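Local coordinates for protein thiamin pyrophosphokinase (Saccharomyces cerevisiae, PDB 1IG0) that transfers a pyrophosphate group from ATP to thiamine, making thiamine diphosphate and AMP as a homodimer, at residues A72-E83 and E103-K111. Residues are numbered along the deposited sequence; the frame is centred on the assembly and turned at random.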
ATOM      1  N   ALA B  72     -21.486   1.631  -1.907  1.00 25.77           N
ATOM      2  CA  ALA B  72     -22.753   1.778  -2.613  1.00 26.15           C
ATOM      3  C   ALA B  72     -22.782   3.131  -3.310  1.00 26.68           C
ATOM      4  O   ALA B  72     -23.293   3.250  -4.425  1.00 25.93           O
ATOM      5  CB  ALA B  72     -23.918   1.662  -1.637  1.00 26.30           C
ATOM      6  N   ASN B  73     -22.238   4.151  -2.651  1.00 27.30           N
ATOM      7  CA  ASN B  73     -22.188   5.487  -3.235  1.00 28.10           C
ATOM      8  C   ASN B  73     -21.264   5.437  -4.444  1.00 28.21           C
ATOM      9  O   ASN B  73     -21.576   5.974  -5.507  1.00 27.70           O
ATOM     10  CB  ASN B  73     -21.639   6.513  -2.235  1.00 29.15           C
ATOM     11  CG  ASN B  73     -22.500   6.649  -0.997  1.00 29.92           C
ATOM     12  OD1 ASN B  73     -23.726   6.711  -1.083  1.00 31.28           O
ATOM     13  ND2 ASN B  73     -21.860   6.715   0.165  1.00 31.21           N
ATOM     14  N   ARG B  74     -20.122   4.779  -4.263  1.00 27.96           N
ATOM     15  CA  ARG B  74     -19.124   4.638  -5.314  1.00 27.97           C
ATOM     16  C   ARG B  74     -19.715   4.009  -6.572  1.00 27.58           C
ATOM     17  O   ARG B  74     -19.498   4.497  -7.681  1.00 27.84           O
ATOM     18  CB  ARG B  74     -17.960   3.778  -4.811  1.00 28.72           C
ATOM     19  CG  ARG B  74     -17.322   4.279  -3.524  1.00 30.21           C
ATOM     20  CD  ARG B  74     -16.704   5.659  -3.699  1.00 30.41           C
ATOM     21  NE  ARG B  74     -16.028   6.109  -2.485  1.00 31.89           N
ATOM     22  CZ  ARG B  74     -15.360   7.253  -2.382  1.00 32.84           C
ATOM     23  NH1 ARG B  74     -15.276   8.071  -3.424  1.00 33.16           N
ATOM     24  NH2 ARG B  74     -14.771   7.579  -1.240  1.00 32.79           N
ATOM     25  N   LEU B  75     -20.458   2.921  -6.394  1.00 26.63           N
ATOM     26  CA  LEU B  75     -21.077   2.228  -7.519  1.00 26.49           C
ATOM     27  C   LEU B  75     -22.141   3.115  -8.153  1.00 26.99           C
ATOM     28  O   LEU B  75     -22.211   3.248  -9.376  1.00 27.25           O
ATOM     29  CB  LEU B  75     -21.717   0.920  -7.045  1.00 24.75           C
ATOM     30  CG  LEU B  75     -22.415   0.075  -8.114  1.00 24.31           C
ATOM     31  CD1 LEU B  75     -21.400  -0.370  -9.161  1.00 24.26           C
ATOM     32  CD2 LEU B  75     -23.083  -1.129  -7.464  1.00 23.57           C
ATOM     33  N   TYR B  76     -22.967   3.719  -7.306  1.00 28.21           N
ATOM     34  CA  TYR B  76     -24.037   4.602  -7.752  1.00 29.83           C
ATOM     35  C   TYR B  76     -23.496   5.698  -8.668  1.00 30.55           C
ATOM     36  O   TYR B  76     -24.025   5.929  -9.756  1.00 30.46           O
ATOM     37  CB  TYR B  76     -24.721   5.239  -6.540  1.00 30.73           C
ATOM     38  CG  TYR B  76     -25.915   6.104  -6.881  1.00 32.17           C
ATOM     39  CD1 TYR B  76     -27.144   5.533  -7.216  1.00 32.90           C
ATOM     40  CD2 TYR B  76     -25.816   7.495  -6.866  1.00 32.49           C
ATOM     41  CE1 TYR B  76     -28.246   6.328  -7.525  1.00 32.93           C
ATOM     42  CE2 TYR B  76     -26.910   8.297  -7.174  1.00 32.94           C
ATOM     43  CZ  TYR B  76     -28.120   7.708  -7.501  1.00 32.92           C
ATOM     44  OH  TYR B  76     -29.201   8.502  -7.803  1.00 33.39           O
ATOM     45  N   ASP B  77     -22.442   6.375  -8.220  1.00 31.46           N
ATOM     46  CA  ASP B  77     -21.840   7.450  -9.003  1.00 33.09           C
ATOM     47  C   ASP B  77     -21.084   6.917 -10.216  1.00 33.89           C
ATOM     48  O   ASP B  77     -21.129   7.508 -11.295  1.00 33.94           O
ATOM     49  CB  ASP B  77     -20.885   8.278  -8.139  1.00 33.49           C
ATOM     50  CG  ASP B  77     -21.589   8.972  -6.989  1.00 34.54           C
ATOM     51  OD1 ASP B  77     -22.735   9.432  -7.182  1.00 35.34           O
ATOM     52  OD2 ASP B  77     -20.991   9.072  -5.898  1.00 35.51           O
ATOM     53  N   TYR B  78     -20.384   5.802 -10.035  1.00 34.62           N
ATOM     54  CA  TYR B  78     -19.623   5.200 -11.122  1.00 35.49           C
ATOM     55  C   TYR B  78     -20.490   5.074 -12.369  1.00 37.10           C
ATOM     56  O   TYR B  78     -20.013   5.244 -13.490  1.00 37.12           O
ATOM     57  CB  TYR B  78     -19.112   3.818 -10.711  1.00 34.21           C
ATOM     58  CG  TYR B  78     -18.351   3.091 -11.799  1.00 33.29           C
ATOM     59  CD1 TYR B  78     -17.171   3.618 -12.325  1.00 33.40           C
ATOM     60  CD2 TYR B  78     -18.807   1.871 -12.301  1.00 33.29           C
ATOM     61  CE1 TYR B  78     -16.463   2.949 -13.323  1.00 33.38           C
ATOM     62  CE2 TYR B  78     -18.105   1.192 -13.299  1.00 33.19           C
ATOM     63  CZ  TYR B  78     -16.934   1.737 -13.804  1.00 33.31           C
ATOM     64  OH  TYR B  78     -16.239   1.070 -14.787  1.00 33.59           O
ATOM     65  N   LEU B  79     -21.770   4.785 -12.165  1.00 39.01           N
ATOM     66  CA  LEU B  79     -22.697   4.627 -13.278  1.00 41.29           C
ATOM     67  C   LEU B  79     -23.631   5.827 -13.403  1.00 43.02           C
ATOM     68  O   LEU B  79     -24.800   5.687 -13.760  1.00 43.41           O
ATOM     69  CB  LEU B  79     -23.495   3.332 -13.098  1.00 41.23           C
ATOM     70  CG  LEU B  79     -22.607   2.086 -12.964  1.00 41.51           C
ATOM     71  CD1 LEU B  79     -23.460   0.839 -12.812  1.00 41.59           C
ATOM     72  CD2 LEU B  79     -21.713   1.967 -14.188  1.00 41.90           C
ATOM     73  N   ASP B  80     -23.088   7.006 -13.113  1.00 45.00           N
ATOM     74  CA  ASP B  80     -23.827   8.265 -13.178  1.00 47.21           C
ATOM     75  C   ASP B  80     -24.713   8.407 -14.402  1.00 48.01           C
ATOM     76  O   ASP B  80     -25.856   8.853 -14.319  1.00 48.53           O
ATOM     77  CB  ASP B  80     -22.866   9.459 -13.223  1.00 47.96           C
ATOM     78  CG  ASP B  80     -22.382   9.887 -11.863  1.00 49.00           C
ATOM     79  OD1 ASP B  80     -23.215   9.991 -10.940  1.00 50.22           O
ATOM     80  OD2 ASP B  80     -21.166  10.140 -11.722  1.00 51.39           O
ATOM     81  N   ASP B  81     -24.164   8.019 -15.540  1.00 49.26           N
ATOM     82  CA  ASP B  81     -24.833   8.200 -16.816  1.00 50.46           C
ATOM     83  C   ASP B  81     -26.085   7.367 -17.210  1.00 50.79           C
ATOM     84  O   ASP B  81     -27.224   7.857 -17.115  1.00 51.14           O
ATOM     85  CB  ASP B  81     -23.743   8.155 -17.896  1.00 51.67           C
ATOM     86  CG  ASP B  81     -22.588   9.048 -17.553  1.00 52.48           C
ATOM     87  OD1 ASP B  81     -22.858  10.101 -16.913  1.00 53.41           O
ATOM     88  OD2 ASP B  81     -21.442   8.705 -17.927  1.00 53.18           O
ATOM     89  N   ASP B  82     -25.910   6.120 -17.633  1.00 50.67           N
ATOM     90  CA  ASP B  82     -27.075   5.342 -18.050  1.00 50.44           C
ATOM     91  C   ASP B  82     -27.836   4.628 -16.936  1.00 49.69           C
ATOM     92  O   ASP B  82     -27.295   3.760 -16.249  1.00 49.32           O
ATOM     93  CB  ASP B  82     -26.674   4.335 -19.129  1.00 51.35           C
ATOM     94  CG  ASP B  82     -27.869   3.815 -19.903  1.00 52.11           C
ATOM     95  OD1 ASP B  82     -28.624   4.643 -20.455  1.00 52.98           O
ATOM     96  OD2 ASP B  82     -28.051   2.583 -19.959  1.00 52.68           O
ATOM     97  N   GLU B  83     -29.102   5.004 -16.768  1.00 48.87           N
ATOM     98  CA  GLU B  83     -29.962   4.406 -15.753  1.00 48.04           C
ATOM     99  C   GLU B  83     -30.195   2.937 -16.073  1.00 47.12           C
ATOM    100  O   GLU B  83     -30.317   2.107 -15.172  1.00 47.16           O
ATOM    101  CB  GLU B  83     -31.310   5.129 -15.698  1.00 48.34           C
ATOM    102  CG  GLU B  83     -31.572   5.873 -14.401  1.00 48.89           C
ATOM    103  CD  GLU B  83     -31.411   4.991 -13.179  1.00 49.36           C
ATOM    104  OE1 GLU B  83     -32.054   3.921 -13.116  1.00 50.34           O
ATOM    105  OE2 GLU B  83     -30.638   5.372 -12.277  1.00 49.76           O
ATOM    106  N   GLU B 103     -28.174   9.506   1.514  1.00 41.78           N
ATOM    107  CA  GLU B 103     -29.607   9.319   1.694  1.00 41.22           C
ATOM    108  C   GLU B 103     -30.230   8.981   0.345  1.00 39.73           C
ATOM    109  O   GLU B 103     -31.108   8.125   0.248  1.00 38.73           O
ATOM    110  CB  GLU B 103     -30.246  10.587   2.269  1.00 42.79           C
ATOM    111  CG  GLU B 103     -31.735  10.448   2.560  1.00 45.51           C
ATOM    112  CD  GLU B 103     -32.318  11.667   3.254  1.00 47.77           C
ATOM    113  OE1 GLU B 103     -31.635  12.712   3.304  1.00 48.82           O
ATOM    114  OE2 GLU B 103     -33.466  11.584   3.741  1.00 48.91           O
ATOM    115  N   LYS B 104     -29.758   9.657  -0.696  1.00 38.51           N
ATOM    116  CA  LYS B 104     -30.241   9.434  -2.053  1.00 37.36           C
ATOM    117  C   LYS B 104     -29.877   8.028  -2.528  1.00 36.02           C
ATOM    118  O   LYS B 104     -30.698   7.327  -3.123  1.00 34.86           O
ATOM    119  CB  LYS B 104     -29.633  10.481  -2.990  1.00 38.96           C
ATOM    120  CG  LYS B 104     -29.828  10.208  -4.474  1.00 40.65           C
ATOM    121  CD  LYS B 104     -29.390  11.401  -5.323  1.00 42.59           C
ATOM    122  CE  LYS B 104     -27.970  11.851  -4.992  1.00 43.30           C
ATOM    123  NZ  LYS B 104     -26.960  10.782  -5.234  1.00 44.94           N
ATOM    124  N   VAL B 105     -28.641   7.618  -2.259  1.00 34.79           N
ATOM    125  CA  VAL B 105     -28.173   6.295  -2.656  1.00 33.71           C
ATOM    126  C   VAL B 105     -28.913   5.195  -1.896  1.00 33.19           C
ATOM    127  O   VAL B 105     -29.286   4.176  -2.477  1.00 32.45           O
ATOM    128  CB  VAL B 105     -26.654   6.147  -2.412  1.00 33.32           C
ATOM    129  CG1 VAL B 105     -26.207   4.722  -2.722  1.00 33.30           C
ATOM    130  CG2 VAL B 105     -25.897   7.136  -3.286  1.00 32.86           C
ATOM    131  N   TYR B 106     -29.123   5.402  -0.599  1.00 33.72           N
ATOM    132  CA  TYR B 106     -29.825   4.421   0.223  1.00 34.12           C
ATOM    133  C   TYR B 106     -31.226   4.167  -0.323  1.00 34.19           C
ATOM    134  O   TYR B 106     -31.629   3.020  -0.521  1.00 34.02           O
ATOM    135  CB  TYR B 106     -29.927   4.908   1.670  1.00 35.08           C
ATOM    136  CG  TYR B 106     -30.798   4.031   2.545  1.00 35.79           C
ATOM    137  CD1 TYR B 106     -30.410   2.733   2.874  1.00 36.62           C
ATOM    138  CD2 TYR B 106     -32.024   4.492   3.022  1.00 36.97           C
ATOM    139  CE1 TYR B 106     -31.223   1.914   3.658  1.00 37.03           C
ATOM    140  CE2 TYR B 106     -32.845   3.681   3.806  1.00 37.53           C
ATOM    141  CZ  TYR B 106     -32.438   2.394   4.120  1.00 37.72           C
ATOM    142  OH  TYR B 106     -33.249   1.591   4.888  1.00 39.10           O
ATOM    143  N   LYS B 107     -31.967   5.245  -0.565  1.00 34.78           N
ATOM    144  CA  LYS B 107     -33.324   5.131  -1.084  1.00 34.70           C
ATOM    145  C   LYS B 107     -33.380   4.405  -2.423  1.00 33.74           C
ATOM    146  O   LYS B 107     -34.265   3.581  -2.650  1.00 33.51           O
ATOM    147  CB  LYS B 107     -33.965   6.514  -1.240  1.00 36.10           C
ATOM    148  CG  LYS B 107     -34.368   7.194   0.063  1.00 38.27           C
ATOM    149  CD  LYS B 107     -35.451   8.237  -0.199  1.00 39.60           C
ATOM    150  CE  LYS B 107     -35.972   8.872   1.085  1.00 40.18           C
ATOM    151  NZ  LYS B 107     -35.003   9.833   1.680  1.00 41.96           N
ATOM    152  N   TYR B 108     -32.436   4.714  -3.307  1.00 33.05           N
ATOM    153  CA  TYR B 108     -32.391   4.097  -4.628  1.00 32.60           C
ATOM    154  C   TYR B 108     -32.232   2.580  -4.581  1.00 32.05           C
ATOM    155  O   TYR B 108     -32.974   1.849  -5.237  1.00 31.20           O
ATOM    156  CB  TYR B 108     -31.246   4.686  -5.454  1.00 33.35           C
ATOM    157  CG  TYR B 108     -31.098   4.037  -6.812  1.00 34.57           C
ATOM    158  CD1 TYR B 108     -31.991   4.322  -7.844  1.00 35.03           C
ATOM    159  CD2 TYR B 108     -30.085   3.111  -7.056  1.00 35.30           C
ATOM    160  CE1 TYR B 108     -31.880   3.700  -9.087  1.00 35.53           C
ATOM    161  CE2 TYR B 108     -29.965   2.481  -8.293  1.00 35.56           C
ATOM    162  CZ  TYR B 108     -30.865   2.781  -9.304  1.00 36.47           C
ATOM    163  OH  TYR B 108     -30.746   2.163 -10.528  1.00 37.05           O
ATOM    164  N   TYR B 109     -31.259   2.107  -3.811  1.00 31.72           N
ATOM    165  CA  TYR B 109     -31.011   0.675  -3.712  1.00 31.12           C
ATOM    166  C   TYR B 109     -32.051  -0.059  -2.885  1.00 31.41           C
ATOM    167  O   TYR B 109     -32.342  -1.229  -3.143  1.00 31.04           O
ATOM    168  CB  TYR B 109     -29.607   0.421  -3.161  1.00 30.13           C
ATOM    169  CG  TYR B 109     -28.530   0.684  -4.189  1.00 29.42           C
ATOM    170  CD1 TYR B 109     -27.420   1.471  -3.889  1.00 29.63           C
ATOM    171  CD2 TYR B 109     -28.636   0.158  -5.476  1.00 29.29           C
ATOM    172  CE1 TYR B 109     -26.444   1.734  -4.849  1.00 28.69           C
ATOM    173  CE2 TYR B 109     -27.669   0.410  -6.440  1.00 28.94           C
ATOM    174  CZ  TYR B 109     -26.576   1.199  -6.122  1.00 28.60           C
ATOM    175  OH  TYR B 109     -25.627   1.464  -7.081  1.00 27.07           O
ATOM    176  N   ARG B 110     -32.622   0.617  -1.895  1.00 32.56           N
ATOM    177  CA  ARG B 110     -33.641  -0.024  -1.082  1.00 34.73           C
ATOM    178  C   ARG B 110     -34.874  -0.233  -1.949  1.00 34.88           C
ATOM    179  O   ARG B 110     -35.486  -1.300  -1.929  1.00 34.41           O
ATOM    180  CB  ARG B 110     -34.018   0.831   0.126  1.00 35.95           C
ATOM    181  CG  ARG B 110     -34.733   0.015   1.185  1.00 38.69           C
ATOM    182  CD  ARG B 110     -35.373   0.851   2.274  1.00 41.31           C
ATOM    183  NE  ARG B 110     -35.730   0.018   3.422  1.00 44.11           N
ATOM    184  CZ  ARG B 110     -36.403  -1.128   3.338  1.00 46.03           C
ATOM    185  NH1 ARG B 110     -36.802  -1.586   2.158  1.00 46.96           N
ATOM    186  NH2 ARG B 110     -36.669  -1.825   4.434  1.00 46.59           N
ATOM    187  N   LYS B 111     -35.228   0.797  -2.711  1.00 35.93           N
ATOM    188  CA  LYS B 111     -36.389   0.734  -3.589  1.00 36.44           C
ATOM    189  C   LYS B 111     -36.211  -0.398  -4.596  1.00 36.18           C
ATOM    190  O   LYS B 111     -37.171  -1.084  -4.945  1.00 36.00           O
ATOM    191  CB  LYS B 111     -36.566   2.058  -4.339  1.00 38.42           C
ATOM    192  CG  LYS B 111     -38.015   2.509  -4.464  1.00 40.74           C
ATOM    193  CD  LYS B 111     -38.254   3.315  -5.736  1.00 42.66           C
ATOM    194  CE  LYS B 111     -37.364   4.549  -5.827  1.00 43.41           C
ATOM    195  NZ  LYS B 111     -37.682   5.565  -4.787  1.00 45.10           N
TER
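Asn73 OD1 accepts a hydrogen bond from the backbone N of Ser102 and also lies against Val105, 3.1 Å from its CG2, while Asn73 ND2 donates to Ser100 O. The amide thus ties the residues just before helix 103-111 to helix 71-78, which carries Asn73; the axes of segments 72-78 and 103-111 cross at 82°, 9.7 Å apart at their closest approach. One turn on, Tyr76 fits as a knob into the hole formed by Lys104, Val105, Tyr108 and Tyr109. Its CG stands anti to the backbone N (chi1 -176°), which carries the ring across to the other helix. There its CE1 edge meets the face of Tyr108 in an offset edge-to-face pair, with centroids 5.4 Å apart and planes at 63°. Val105 CG2 packs 3.6 Å from Tyr76 CD2, and the Lys104 chain, bent at its last two torsions, brings NZ to 3.2 Å from Tyr76 CE2. Deeper in, Tyr109 turns its ring edge to Ala72 O, CE1 lying 3.5 Å from that oxygen, and its hydroxyl rests on Leu75 CG. At the far end Tyr108 OH gives Glu83 OE1 a weak bond of 3.4 Å; the stronger partner of this carboxylate is Arg86, which also makes cation-pi contacts with Tyr76 and Tyr108. With an alanine in place of Tyr76, the hole would probably be left unfilled and the Tyr108 face and Arg86 would lose an aromatic partner. Mainly apolar and aromatic packing thus joins two helices of the catalytic domain's alpha-beta-alpha layering, with one weak hydrogen bond across it and firmer polar ties to neighbouring residues.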